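Local coordinates for protein SusD homolog (Bacteroides thetaiotaomicron VPI-5482, PDB 3IV0) that probably binds glycans at the outer membrane of this gut bacterium, as SusD-like proteins do in nutrient uptake, at residues T56-G61 / K295-F300. Sequence-based numbering, arbitrary orientation. Where two conformers were deposited one is given.
Sequences TAYSTG and KSMPLF. With EDO (1,2-ethanediol), chain F.
Y58 lays its ring against the side chain of M297 and the ring and carbonyl oxygen of P298; its flat ring offers a face to M297, and its length carries OH to a hydrogen bond with the backbone N of K339. M297, a selenomethionine, puts CB over that face in a CH-pi contact, 4.3 Å from the centroid and displaced toward the rim. With CG between backbone N and carbonyl carbon (chi1 65°), its unbranched chain runs out alongside Y58 CB, and in one of two conformers SE packs 3.6 Å from that carbon. The same SE makes an oblique Met-aromatic contact, 5.1 Å from the Y58 ring centroid. P298 adds its rigid ring, with CD 3.6 Å from Y58 CE2. Y58 N gives a hydrogen bond to L299 O (3.1 Å), standing above the carbonyl plane, and a water that accepts from S59 N donates to that same oxygen. Replacing Y58 by alanine would probably leave M297 CB and P298 CD without their aromatic surface and K339 N without its hydroxyl partner. A57 and F300 form an antiparallel non-hydrogen-bonded pair, CA to CA 4.2 Å. Backbone hydrogen bonds join T56 to C301 in the two-stranded sheet of 55-57 and 300-302, while A57 and F300 pack on V65 of helix 63-69 and F300 also touches helix 284-287.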
loop_
_atom_site.group_PDB
_atom_site.type_symbol
_atom_site.label_atom_id
_atom_site.label_comp_id
_atom_site.label_asym_id
_atom_site.label_seq_id
_atom_site.Cartn_x
_atom_site.Cartn_y
_atom_site.Cartn_z
ATOM N N THR A 56 -17.428 2.309 -11.517
ATOM C CA THR A 56 -17.972 1.996 -12.818
ATOM C C THR A 56 -17.145 2.658 -13.905
ATOM O O THR A 56 -16.799 3.817 -13.770
ATOM C CB THR A 56 -19.429 2.510 -12.941
ATOM O OG1 THR A 56 -20.215 1.971 -11.878
ATOM C CG2 THR A 56 -20.018 2.131 -14.271
ATOM N N ALA A 57 -16.822 1.915 -14.964
ATOM C CA ALA A 57 -16.103 2.450 -16.123
ATOM C C ALA A 57 -16.989 3.343 -16.954
ATOM O O ALA A 57 -18.158 3.042 -17.129
ATOM C CB ALA A 57 -15.561 1.317 -16.981
ATOM N N TYR A 58 -16.423 4.413 -17.477
ATOM C CA TYR A 58 -17.156 5.237 -18.435
ATOM C C TYR A 58 -17.258 4.544 -19.798
ATOM O O TYR A 58 -18.185 4.831 -20.539
ATOM C CB TYR A 58 -16.509 6.601 -18.551
ATOM C CG TYR A 58 -16.798 7.491 -17.371
ATOM C CD1 TYR A 58 -17.960 8.260 -17.333
ATOM C CD2 TYR A 58 -15.901 7.599 -16.308
ATOM C CE1 TYR A 58 -18.244 9.067 -16.260
ATOM C CE2 TYR A 58 -16.171 8.417 -15.229
ATOM C CZ TYR A 58 -17.335 9.169 -15.213
ATOM O OH TYR A 58 -17.583 9.991 -14.125
ATOM N N SER A 59 -16.353 3.620 -20.099
ATOM C CA SER A 59 -16.381 2.859 -21.344
ATOM C C SER A 59 -16.420 1.357 -21.015
ATOM O O SER A 59 -15.418 0.816 -20.559
ATOM C CB SER A 59 -15.145 3.208 -22.188
ATOM O OG SER A 59 -15.220 4.531 -22.735
ATOM N N THR A 60 -17.559 0.687 -21.234
ATOM C CA THR A 60 -17.718 -0.712 -20.839
ATOM C C THR A 60 -16.675 -1.633 -21.479
ATOM O O THR A 60 -16.422 -2.724 -20.982
ATOM C CB THR A 60 -19.144 -1.240 -21.177
ATOM O OG1 THR A 60 -19.331 -1.270 -22.594
ATOM C CG2 THR A 60 -20.200 -0.367 -20.554
ATOM N N GLY A 61 -16.073 -1.200 -22.581
ATOM C CA GLY A 61 -14.944 -1.921 -23.178
ATOM C C GLY A 61 -13.714 -2.105 -22.280
ATOM O O GLY A 61 -12.893 -3.008 -22.530
ATOM N N LYS A 295 -8.876 14.735 -21.675
ATOM C CA LYS A 295 -9.749 13.615 -22.004
ATOM C C LYS A 295 -11.126 14.125 -21.738
ATOM O O LYS A 295 -11.296 15.045 -20.944
ATOM C CB LYS A 295 -9.493 12.418 -21.081
ATOM C CG LYS A 295 -8.225 11.696 -21.363
ATOM C CD LYS A 295 -8.347 10.222 -20.974
ATOM C CE LYS A 295 -8.272 10.021 -19.476
ATOM N NZ LYS A 295 -8.175 8.554 -19.105
ATOM N N SER A 296 -12.135 13.490 -22.323
ATOM C CA SER A 296 -13.494 13.897 -22.097
ATOM C C SER A 296 -14.068 13.297 -20.806
ATOM O O SER A 296 -14.999 13.824 -20.238
ATOM C CB SER A 296 -14.370 13.485 -23.286
ATOM O OG SER A 296 -13.940 14.129 -24.489
HETATM N N MSE A 297 -13.541 12.143 -20.385
HETATM C CA MSE A 297 -14.003 11.476 -19.155
HETATM C C MSE A 297 -12.860 10.600 -18.633
HETATM O O MSE A 297 -12.004 10.176 -19.403
HETATM C CB MSE A 297 -15.267 10.628 -19.393
HETATM C CG MSE A 297 -15.073 9.435 -20.339
HETATM SE SE MSE A 297 -16.664 8.885 -21.385
HETATM C CE MSE A 297 -15.741 7.812 -22.680
ATOM N N PRO A 298 -12.837 10.339 -17.312
ATOM C CA PRO A 298 -11.817 9.430 -16.759
ATOM C C PRO A 298 -12.071 7.984 -17.079
ATOM O O PRO A 298 -13.052 7.633 -17.704
ATOM C CB PRO A 298 -11.938 9.631 -15.252
ATOM C CG PRO A 298 -12.864 10.752 -15.027
ATOM C CD PRO A 298 -13.734 10.845 -16.267
ATOM N N LEU A 299 -11.199 7.104 -16.593
ATOM C CA LEU A 299 -11.428 5.678 -16.739
ATOM C C LEU A 299 -12.656 5.194 -15.967
ATOM O O LEU A 299 -13.445 4.391 -16.464
ATOM C CB LEU A 299 -10.177 4.913 -16.255
ATOM C CG LEU A 299 -10.259 3.400 -16.354
ATOM C CD1 LEU A 299 -10.128 2.983 -17.795
ATOM C CD2 LEU A 299 -9.127 2.739 -15.533
ATOM N N PHE A 300 -12.806 5.647 -14.723
ATOM C CA PHE A 300 -13.911 5.217 -13.880
ATOM C C PHE A 300 -14.276 6.263 -12.851
ATOM O O PHE A 300 -13.552 7.215 -12.623
ATOM C CB PHE A 300 -13.638 3.858 -13.188
ATOM C CG PHE A 300 -12.489 3.861 -12.192
ATOM C CD1 PHE A 300 -12.660 4.324 -10.880
ATOM C CD2 PHE A 300 -11.263 3.359 -12.541
ATOM C CE1 PHE A 300 -11.625 4.297 -9.960
ATOM C CE2 PHE A 300 -10.212 3.347 -11.629
ATOM C CZ PHE A 300 -10.394 3.798 -10.346
HETATM C C1 EDO F . -4.678 7.097 -17.660
HETATM O O1 EDO F . -5.514 8.018 -18.307
HETATM C C2 EDO F . -5.142 5.647 -17.547
HETATM O O2 EDO F . -6.553 5.527 -17.586
HETATM O O HOH W 1 -13.638 3.702 -19.019
HETATM O O HOH W 2 -13.416 5.823 -20.592
#